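Local coordinates for protein dTDP-4-dehydrorhamnose reductase (Bacillus anthracis, PDB 3SC6) that probably uses NADPH to reduce dTDP-4-dehydrorhamnose to dTDP-L-rhamnose, the last step of the rhamnose biosynthetic pathway, at residues A[163-168]-A[221-226]; A[175-180]-A[236-241]; A[183-188]-A[254-259]. One frame throughout, in Å; residues are numbered along the deposited sequence.

Contact 1 of 3, residues A[163-168]-A[221-226]; sequences NFVKTM and FEFAKK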
loop_
_atom_site.group_PDB
_atom_site.type_symbol
_atom_site.label_atom_id
_atom_site.label_comp_id
_atom_site.label_asym_id
_atom_site.label_seq_id
_atom_site.Cartn_x
_atom_site.Cartn_y
_atom_site.Cartn_z
ATOM N N ASN A 163 1.470 13.284 1.908
ATOM C CA ASN A 163 1.627 12.205 2.868
ATOM C C ASN A 163 1.924 12.796 4.240
ATOM O O ASN A 163 2.122 14.007 4.371
ATOM C CB ASN A 163 2.704 11.213 2.411
ATOM C CG ASN A 163 4.070 11.849 2.270
ATOM O OD1 ASN A 163 4.336 12.912 2.822
ATOM N ND2 ASN A 163 4.961 11.173 1.561
ATOM N N PHE A 164 1.953 11.951 5.261
ATOM C CA PHE A 164 2.212 12.411 6.620
ATOM C C PHE A 164 3.601 13.024 6.798
ATOM O O PHE A 164 3.764 13.939 7.588
ATOM C CB PHE A 164 2.005 11.264 7.609
ATOM C CG PHE A 164 2.185 11.657 9.052
ATOM C CD1 PHE A 164 1.110 12.128 9.791
ATOM C CD2 PHE A 164 3.417 11.533 9.677
ATOM C CE1 PHE A 164 1.266 12.480 11.118
ATOM C CE2 PHE A 164 3.579 11.884 11.006
ATOM C CZ PHE A 164 2.503 12.356 11.727
ATOM N N VAL A 165 4.599 12.541 6.072
ATOM C CA VAL A 165 5.941 13.102 6.219
ATOM C C VAL A 165 6.026 14.521 5.644
ATOM O O VAL A 165 6.605 15.407 6.272
ATOM C CB VAL A 165 7.014 12.207 5.595
ATOM C CG1 VAL A 165 8.379 12.860 5.720
ATOM C CG2 VAL A 165 7.014 10.849 6.269
ATOM N N LYS A 166 5.455 14.736 4.458
ATOM C CA LYS A 166 5.477 16.065 3.835
ATOM C C LYS A 166 4.659 17.070 4.648
ATOM O O LYS A 166 5.004 18.245 4.707
ATOM C CB LYS A 166 4.933 16.031 2.402
ATOM C CG LYS A 166 5.723 15.202 1.394
ATOM C CD LYS A 166 5.027 15.261 0.026
ATOM C CE LYS A 166 5.744 14.455 -1.040
ATOM N NZ LYS A 166 7.119 14.944 -1.277
ATOM N N THR A 167 3.570 16.606 5.259
ATOM C CA THR A 167 2.711 17.476 6.064
ATOM C C THR A 167 3.441 18.024 7.293
ATOM O O THR A 167 3.338 19.213 7.592
ATOM C CB THR A 167 1.407 16.761 6.495
ATOM O OG1 THR A 167 0.654 16.393 5.332
ATOM C CG2 THR A 167 0.552 17.667 7.358
ATOM N N MET A 168 4.178 17.168 8.000
ATOM C CA MET A 168 4.914 17.610 9.188
ATOM C C MET A 168 5.964 18.668 8.842
ATOM O O MET A 168 6.098 19.663 9.549
ATOM C CB MET A 168 5.593 16.433 9.897
ATOM C CG MET A 168 4.667 15.346 10.454
ATOM S SD MET A 168 3.478 15.860 11.724
ATOM C CE MET A 168 2.012 16.223 10.763
ATOM N N PHE A 221 2.967 9.806 16.639
ATOM C CA PHE A 221 3.656 10.676 17.582
ATOM C C PHE A 221 5.176 10.456 17.545
ATOM O O PHE A 221 5.927 11.396 17.274
ATOM C CB PHE A 221 3.083 10.441 18.981
ATOM C CG PHE A 221 3.733 11.251 20.059
ATOM C CD1 PHE A 221 3.336 12.555 20.296
ATOM C CD2 PHE A 221 4.694 10.686 20.882
ATOM C CE1 PHE A 221 3.919 13.300 21.301
ATOM C CE2 PHE A 221 5.277 11.421 21.894
ATOM C CZ PHE A 221 4.889 12.733 22.105
ATOM N N GLU A 222 5.626 9.228 17.809
ATOM C CA GLU A 222 7.063 8.914 17.789
ATOM C C GLU A 222 7.625 9.116 16.391
ATOM O O GLU A 222 8.775 9.525 16.216
ATOM C CB GLU A 222 7.319 7.472 18.223
ATOM C CG GLU A 222 6.907 7.155 19.642
ATOM C CD GLU A 222 7.144 5.698 20.005
ATOM O OE1 GLU A 222 7.545 4.909 19.116
ATOM O OE2 GLU A 222 6.912 5.338 21.180
ATOM N N PHE A 223 6.802 8.806 15.397
ATOM C CA PHE A 223 7.182 8.948 14.005
ATOM C C PHE A 223 7.357 10.433 13.726
ATOM O O PHE A 223 8.346 10.846 13.125
ATOM C CB PHE A 223 6.123 8.285 13.112
ATOM C CG PHE A 223 6.412 8.359 11.640
ATOM C CD1 PHE A 223 7.418 7.593 11.087
ATOM C CD2 PHE A 223 5.594 9.078 10.796
ATOM C CE1 PHE A 223 7.671 7.628 9.737
ATOM C CE2 PHE A 223 5.835 9.102 9.439
ATOM C CZ PHE A 223 6.873 8.377 8.912
ATOM N N ALA A 224 6.412 11.236 14.208
ATOM C CA ALA A 224 6.467 12.677 14.020
ATOM C C ALA A 224 7.779 13.221 14.583
ATOM O O ALA A 224 8.503 13.928 13.885
ATOM C CB ALA A 224 5.279 13.348 14.688
ATOM N N LYS A 225 8.088 12.883 15.837
ATOM C CA LYS A 225 9.330 13.353 16.463
ATOM C C LYS A 225 10.551 13.036 15.631
ATOM O O LYS A 225 11.368 13.913 15.350
ATOM C CB LYS A 225 9.565 12.728 17.845
ATOM C CG LYS A 225 8.595 13.084 18.947
ATOM C CD LYS A 225 9.039 12.381 20.237
ATOM C CE LYS A 225 8.163 12.718 21.424
ATOM N NZ LYS A 225 8.185 14.165 21.763
ATOM N N LYS A 226 10.677 11.775 15.240
ATOM C CA LYS A 226 11.822 11.356 14.454
ATOM C C LYS A 226 11.881 11.993 13.054
ATOM O O LYS A 226 12.951 12.049 12.448
ATOM C CB LYS A 226 11.960 9.831 14.460
ATOM C CG LYS A 226 13.180 9.321 13.714
ATOM C CD LYS A 226 13.436 7.844 13.969
ATOM C CE LYS A 226 13.764 7.588 15.454
ATOM N NZ LYS A 226 14.043 6.155 15.743
#
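The rings of Phe164 and Phe223 meet rim to rim, their centroids 5.6 Å apart. Their planes are turned by 33°, and neither lies over the face of the other. Phe164 CD2 comes 3.4 Å from Phe223 CE2, in the plane of the Phe223 ring and at its edge. The two side chains slide past one another in opposite directions. Val165 approaches the same ring crosswise, with its CG2 methyl 3.6 Å from Phe223 CZ. Farther along, the CB methyl of Ala224 lies at the edge of the Phe164 ring, 4.2 Å from Phe164 CZ, and also touches Met168 SD. Both phenylalanines hold CG anti to N (chi1 -177° in Phe164), which carries each ring toward the other helix. The interface is entirely apolar and joins helices 164-172 and 220-231 of this Rossmann-fold reductase, their short segments at 56° to each other. Both pack on the same side of the small sheet 177-181/236-240, where Met168 and Ala224 touch Val180; the Phe164 side chain is about 9 Å from the bound NADP. Phe164 also meets the Trp220 ring, while Leu277 of helix 273-283 touches both Val165 and Phe223. The first turn of helix 164-172 is set by Asn163 at its N-cap: Asn163 OD1 accepts from Lys166 N at 2.7 Å, a nearly straight bond. Asn163 O takes two donors from one residue, Thr167 N and, above the carbonyl plane, Thr167 OG1.

Contact 2 of 3, residues A[175-180]-A[236-241]; sequences REEISV and NVLPVS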
loop_
_atom_site.group_PDB
_atom_site.type_symbol
_atom_site.label_atom_id
_atom_site.label_comp_id
_atom_site.label_asym_id
_atom_site.label_seq_id
_atom_site.Cartn_x
_atom_site.Cartn_y
_atom_site.Cartn_z
ATOM N N ARG A 175 4.825 26.141 12.869
ATOM C CA ARG A 175 4.493 25.922 14.283
ATOM C C ARG A 175 5.657 25.887 15.258
ATOM O O ARG A 175 6.812 25.638 14.902
ATOM C CB ARG A 175 3.686 24.630 14.504
ATOM C CG ARG A 175 2.247 24.623 14.035
ATOM C CD ARG A 175 2.058 24.855 12.576
ATOM N NE ARG A 175 0.641 24.809 12.263
ATOM C CZ ARG A 175 0.131 25.000 11.056
ATOM N NH1 ARG A 175 -1.178 24.935 10.886
ATOM N NH2 ARG A 175 0.925 25.260 10.022
ATOM N N GLU A 176 5.292 26.142 16.510
ATOM C CA GLU A 176 6.202 26.149 17.630
ATOM C C GLU A 176 5.931 24.822 18.349
ATOM O O GLU A 176 6.807 24.264 19.008
ATOM C CB GLU A 176 5.923 27.371 18.513
ATOM C CG GLU A 176 6.851 27.539 19.705
ATOM C CD GLU A 176 6.562 28.806 20.500
ATOM O OE1 GLU A 176 7.285 29.072 21.477
ATOM O OE2 GLU A 176 5.627 29.546 20.141
ATOM N N GLU A 177 4.697 24.332 18.200
ATOM C CA GLU A 177 4.234 23.070 18.783
ATOM C C GLU A 177 3.182 22.488 17.851
ATOM O O GLU A 177 2.464 23.233 17.185
ATOM C CB GLU A 177 3.613 23.252 20.170
ATOM C CG GLU A 177 4.541 23.790 21.241
ATOM C CD GLU A 177 3.864 23.885 22.600
ATOM O OE1 GLU A 177 2.655 23.573 22.696
ATOM O OE2 GLU A 177 4.544 24.271 23.574
ATOM N N ILE A 178 3.084 21.163 17.806
ATOM C CA ILE A 178 2.104 20.501 16.944
ATOM C C ILE A 178 1.651 19.180 17.570
ATOM O O ILE A 178 2.469 18.345 17.944
ATOM C CB ILE A 178 2.671 20.285 15.523
ATOM C CG1 ILE A 178 1.597 19.723 14.589
ATOM C CG2 ILE A 178 3.906 19.389 15.568
ATOM C CD1 ILE A 178 2.076 19.528 13.165
ATOM N N SER A 179 0.339 19.001 17.682
ATOM C CA SER A 179 -0.223 17.790 18.274
ATOM C C SER A 179 -0.495 16.680 17.257
ATOM O O SER A 179 -1.123 16.905 16.220
ATOM C CB SER A 179 -1.495 18.131 19.056
ATOM O OG SER A 179 -2.463 18.733 18.220
ATOM N N VAL A 180 -0.021 15.478 17.584
ATOM C CA VAL A 180 -0.176 14.294 16.740
ATOM C C VAL A 180 -0.678 13.100 17.553
ATOM O O VAL A 180 -0.265 12.903 18.694
ATOM C CB VAL A 180 1.174 13.895 16.119
ATOM C CG1 VAL A 180 1.036 12.604 15.326
ATOM C CG2 VAL A 180 1.718 15.024 15.253
ATOM N N ASN A 236 8.033 21.084 18.990
ATOM C CA ASN A 236 7.482 20.167 19.983
ATOM C C ASN A 236 6.297 19.397 19.436
ATOM O O ASN A 236 5.594 19.874 18.547
ATOM C CB ASN A 236 7.036 20.934 21.223
ATOM C CG ASN A 236 8.166 21.691 21.876
ATOM O OD1 ASN A 236 9.318 21.597 21.450
ATOM N ND2 ASN A 236 7.844 22.447 22.921
ATOM N N VAL A 237 6.076 18.205 19.979
ATOM C CA VAL A 237 4.968 17.361 19.555
ATOM C C VAL A 237 4.148 16.970 20.782
ATOM O O VAL A 237 4.683 16.411 21.740
ATOM C CB VAL A 237 5.462 16.100 18.830
ATOM C CG1 VAL A 237 4.284 15.228 18.433
ATOM C CG2 VAL A 237 6.280 16.482 17.605
ATOM N N LEU A 238 2.852 17.272 20.750
ATOM C CA LEU A 238 1.958 16.960 21.863
ATOM C C LEU A 238 1.145 15.699 21.578
ATOM O O LEU A 238 0.443 15.633 20.575
ATOM C CB LEU A 238 1.015 18.139 22.120
ATOM C CG LEU A 238 1.685 19.480 22.452
ATOM C CD1 LEU A 238 0.646 20.581 22.599
ATOM C CD2 LEU A 238 2.538 19.376 23.709
ATOM N N PRO A 239 1.226 14.697 22.470
ATOM C CA PRO A 239 0.488 13.453 22.280
ATOM C C PRO A 239 -1.002 13.599 22.565
ATOM O O PRO A 239 -1.377 14.016 23.658
ATOM C CB PRO A 239 1.126 12.515 23.304
ATOM C CG PRO A 239 1.580 13.405 24.390
ATOM C CD PRO A 239 1.971 14.703 23.743
ATOM N N VAL A 240 -1.838 13.250 21.590
ATOM C CA VAL A 240 -3.290 13.344 21.747
ATOM C C VAL A 240 -3.962 12.003 21.455
ATOM O O VAL A 240 -3.397 11.150 20.771
ATOM C CB VAL A 240 -3.898 14.429 20.834
ATOM C CG1 VAL A 240 -3.360 15.799 21.209
ATOM C CG2 VAL A 240 -3.620 14.119 19.371
ATOM N N SER A 241 -5.172 11.830 21.977
ATOM C CA SER A 241 -5.933 10.599 21.785
ATOM C C SER A 241 -6.729 10.631 20.486
ATOM O O SER A 241 -6.781 11.650 19.799
ATOM C CB SER A 241 -6.880 10.371 22.965
ATOM O OG SER A 241 -7.806 11.438 23.090
#
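Ile178 and Leu238 carry the firm backbone bonds between segments 175-180 and 236-241. Ile178 N donates to Asn236 O at 2.9 Å, and Ile178 O in turn accepts from Leu238 N at 3.0 Å, with that donor well above the carbonyl plane. Leu238 O then receives Val180 N, also at 3.0 Å. At the two ends the pairing becomes weak: Asn236 N reaches Glu176 O at 3.4 Å, and Val240 N reaches Val180 O at 3.3 Å. CA-H...O contacts fill in between these bonds, among them Val237 CA to Ile178 O at 3.1 Å. Ile178, opposite Val237, thus bonds through its N and O to the two residues flanking that valine, the signature of a parallel pair, and the strand segments are twisted by 30° against each other. Strands 177-181 and 236-240 make up a small two-stranded parallel sheet, separate from the large mixed sheet of the Rossmann fold, and each comes directly after a helix, 164-172 and 220-231 respectively. The face bearing Ile178, Val180 and Val237 is turned to those helices: Met168 touches both Ile178 and Val180, and Phe228 touches Val237. On this face Val180 CG2 packs against Val237 CG1 at 4.1 Å. The other face, with Glu177, Ser179, Asn236 and Leu238, is exposed. There the Glu177 chain, extended beyond CG, crosses Asn236 at a slant, CG near its CB, with carboxylate and amide planes 27° apart, and Glu177 OE1 lies 3.6 Å from Leu238 CD1. Val240 points toward strand 177-181; with CG1 turned away from its own carbonyl carbon (chi1 -63°), that methyl rests against Ser179 CB.

Contact 3 of 3, residues A[183-188]-A[254-259]; sequences DQIGSP and YSIFQH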
loop_
_atom_site.group_PDB
_atom_site.type_symbol
_atom_site.label_atom_id
_atom_site.label_comp_id
_atom_site.label_asym_id
_atom_site.label_seq_id
_atom_site.Cartn_x
_atom_site.Cartn_y
_atom_site.Cartn_z
ATOM N N ASP A 183 -1.918 7.216 20.294
ATOM C CA ASP A 183 -2.525 5.980 20.793
ATOM C C ASP A 183 -2.816 4.977 19.667
ATOM O O ASP A 183 -3.628 4.064 19.830
ATOM C CB ASP A 183 -3.789 6.282 21.609
ATOM C CG ASP A 183 -4.837 7.037 20.814
ATOM O OD1 ASP A 183 -5.921 7.306 21.371
ATOM O OD2 ASP A 183 -4.576 7.366 19.638
ATOM N N GLN A 184 -2.148 5.168 18.529
ATOM C CA GLN A 184 -2.297 4.294 17.364
ATOM C C GLN A 184 -0.908 3.883 16.899
ATOM O O GLN A 184 -0.170 4.688 16.328
ATOM C CB GLN A 184 -3.032 4.987 16.215
ATOM C CG GLN A 184 -4.444 5.405 16.528
ATOM C CD GLN A 184 -5.126 6.061 15.343
ATOM O OE1 GLN A 184 -4.546 6.175 14.263
ATOM N NE2 GLN A 184 -6.366 6.489 15.536
ATOM N N ILE A 185 -0.559 2.627 17.152
ATOM C CA ILE A 185 0.737 2.100 16.767
ATOM C C ILE A 185 0.682 1.489 15.375
ATOM O O ILE A 185 -0.311 0.862 14.999
ATOM C CB ILE A 185 1.229 1.052 17.785
ATOM C CG1 ILE A 185 1.345 1.688 19.174
ATOM C CG2 ILE A 185 2.571 0.475 17.364
ATOM C CD1 ILE A 185 1.833 0.734 20.245
ATOM N N GLY A 186 1.750 1.689 14.607
ATOM C CA GLY A 186 1.837 1.164 13.252
ATOM C C GLY A 186 3.272 1.073 12.776
ATOM O O GLY A 186 4.205 1.235 13.560
ATOM N N SER A 187 3.450 0.813 11.486
ATOM C CA SER A 187 4.783 0.698 10.913
ATOM C C SER A 187 4.883 1.425 9.569
ATOM O O SER A 187 4.433 0.912 8.541
ATOM C CB SER A 187 5.151 -0.773 10.744
ATOM O OG SER A 187 4.232 -1.419 9.889
ATOM N N PRO A 188 5.472 2.630 9.577
ATOM C CA PRO A 188 5.637 3.428 8.367
ATOM C C PRO A 188 6.380 2.660 7.290
ATOM O O PRO A 188 7.445 2.107 7.554
ATOM C CB PRO A 188 6.478 4.616 8.840
ATOM C CG PRO A 188 6.237 4.706 10.299
ATOM C CD PRO A 188 5.958 3.327 10.778
ATOM N N TYR A 254 -3.270 -1.180 16.893
ATOM C CA TYR A 254 -2.027 -1.896 16.603
ATOM C C TYR A 254 -2.054 -2.460 15.184
ATOM O O TYR A 254 -2.541 -3.567 14.964
ATOM C CB TYR A 254 -1.803 -3.055 17.578
ATOM C CG TYR A 254 -1.685 -2.671 19.033
ATOM C CD1 TYR A 254 -2.803 -2.655 19.860
ATOM C CD2 TYR A 254 -0.453 -2.341 19.585
ATOM C CE1 TYR A 254 -2.700 -2.312 21.202
ATOM C CE2 TYR A 254 -0.338 -1.996 20.927
ATOM C CZ TYR A 254 -1.466 -1.983 21.729
ATOM O OH TYR A 254 -1.362 -1.642 23.058
ATOM N N SER A 255 -1.530 -1.702 14.227
ATOM C CA SER A 255 -1.492 -2.139 12.833
ATOM C C SER A 255 -0.079 -2.596 12.477
ATOM O O SER A 255 0.696 -1.857 11.869
ATOM C CB SER A 255 -1.938 -1.009 11.906
ATOM O OG SER A 255 -1.105 0.135 12.028
ATOM N N ILE A 256 0.244 -3.826 12.864
ATOM C CA ILE A 256 1.558 -4.402 12.607
ATOM C C ILE A 256 1.434 -5.796 12.012
ATOM O O ILE A 256 0.525 -6.549 12.367
ATOM C CB ILE A 256 2.356 -4.534 13.925
ATOM C CG1 ILE A 256 2.467 -3.181 14.628
ATOM C CG2 ILE A 256 3.739 -5.119 13.664
ATOM C CD1 ILE A 256 3.219 -3.249 15.937
ATOM N N PHE A 257 2.341 -6.139 11.102
ATOM C CA PHE A 257 2.323 -7.451 10.480
ATOM C C PHE A 257 3.501 -8.285 10.940
ATOM O O PHE A 257 4.510 -7.755 11.417
ATOM C CB PHE A 257 2.507 -7.388 8.958
ATOM C CG PHE A 257 1.444 -6.658 8.210
ATOM C CD1 PHE A 257 0.149 -7.135 8.186
ATOM C CD2 PHE A 257 1.775 -5.599 7.388
ATOM C CE1 PHE A 257 -0.822 -6.493 7.447
ATOM C CE2 PHE A 257 0.814 -4.961 6.640
ATOM C CZ PHE A 257 -0.488 -5.412 6.667
ATOM N N GLN A 258 3.358 -9.600 10.786
ATOM C CA GLN A 258 4.409 -10.536 11.124
ATOM C C GLN A 258 4.874 -10.858 9.715
ATOM O O GLN A 258 4.050 -11.107 8.836
ATOM C CB GLN A 258 3.909 -11.781 11.857
ATOM C CG GLN A 258 3.233 -11.493 13.181
ATOM C CD GLN A 258 2.832 -12.750 13.937
ATOM O OE1 GLN A 258 2.119 -12.678 14.932
ATOM N NE2 GLN A 258 3.283 -13.905 13.465
ATOM N N HIS A 259 6.177 -10.821 9.481
ATOM C CA HIS A 259 6.705 -11.092 8.149
ATOM C C HIS A 259 7.132 -12.549 7.944
ATOM O O HIS A 259 8.320 -12.846 7.791
ATOM C CB HIS A 259 7.863 -10.127 7.877
ATOM C CG HIS A 259 7.482 -8.686 8.043
ATOM N ND1 HIS A 259 6.913 -7.941 7.032
ATOM C CD2 HIS A 259 7.574 -7.859 9.111
ATOM C CE1 HIS A 259 6.675 -6.716 7.470
ATOM N NE2 HIS A 259 7.067 -6.641 8.727
#
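Ile185 lies against Tyr254 and Ile256 where the start of strand 185-190, the antiparallel neighbour of strand 218-219 in the large mixed sheet of this Rossmann-fold enzyme, meets the loop between helices 242-245 and 260-264. A single backbone bridge joins Ile185 to Tyr254. The side chains of these two residues run side by side in the same direction, and Ile185 CD1 approaches the Tyr254 ring obliquely, 3.6 Å from Tyr254 CE2. The two branches of Ile185 divide the work: CG1, set beside the backbone N (chi1 -60°), carries CD1 to the tyrosine, whereas the CG2 methyl of Ile185 turns to Ile256 and lies 4.0 Å from Ile256 CD1. Gly112 bonds the backbone of Tyr254, and Ser217 touches Ile256. The buried side chain of Ser255 touches Asp107 and Trp155 of strand 148-157, a strand that pairs with 185-190 in the same sheet; this serine side chain is about 9 Å from the bound NADP. On the backbone, Ser255 N donates to Ile185 O at 2.9 Å in an almost straight bond (176° at the hydrogen), with the donor tilted from the carbonyl plane. Gly186, the next residue of the strand, packs against this serine as well, with Gly186 CA in a CA-H...O contact with Ser255 O at 3.5 Å.

The six segments interleave along the chain: 163-168, 175-180 and 183-188 come first, in that order, and their partners 221-226, 236-241 and 254-259 follow in the same order. Contacts 1 and 2, with centres about 11 Å apart, form one layered unit in which helices 164-172 and 220-231 back the two-stranded sheet; Phe221 packs on Val237 and Pro239. The centre of contact 3 is about 15 Å from that of contact 1 and about 21 Å from that of contact 2. Pro188 touches Phe223, and Asp183 touches Ser241. Contacts 1 and 3 each bring a side chain, Phe164 and Ser255, within about 9 Å of NADP, while contact 2 lies farthest from the chain's centre.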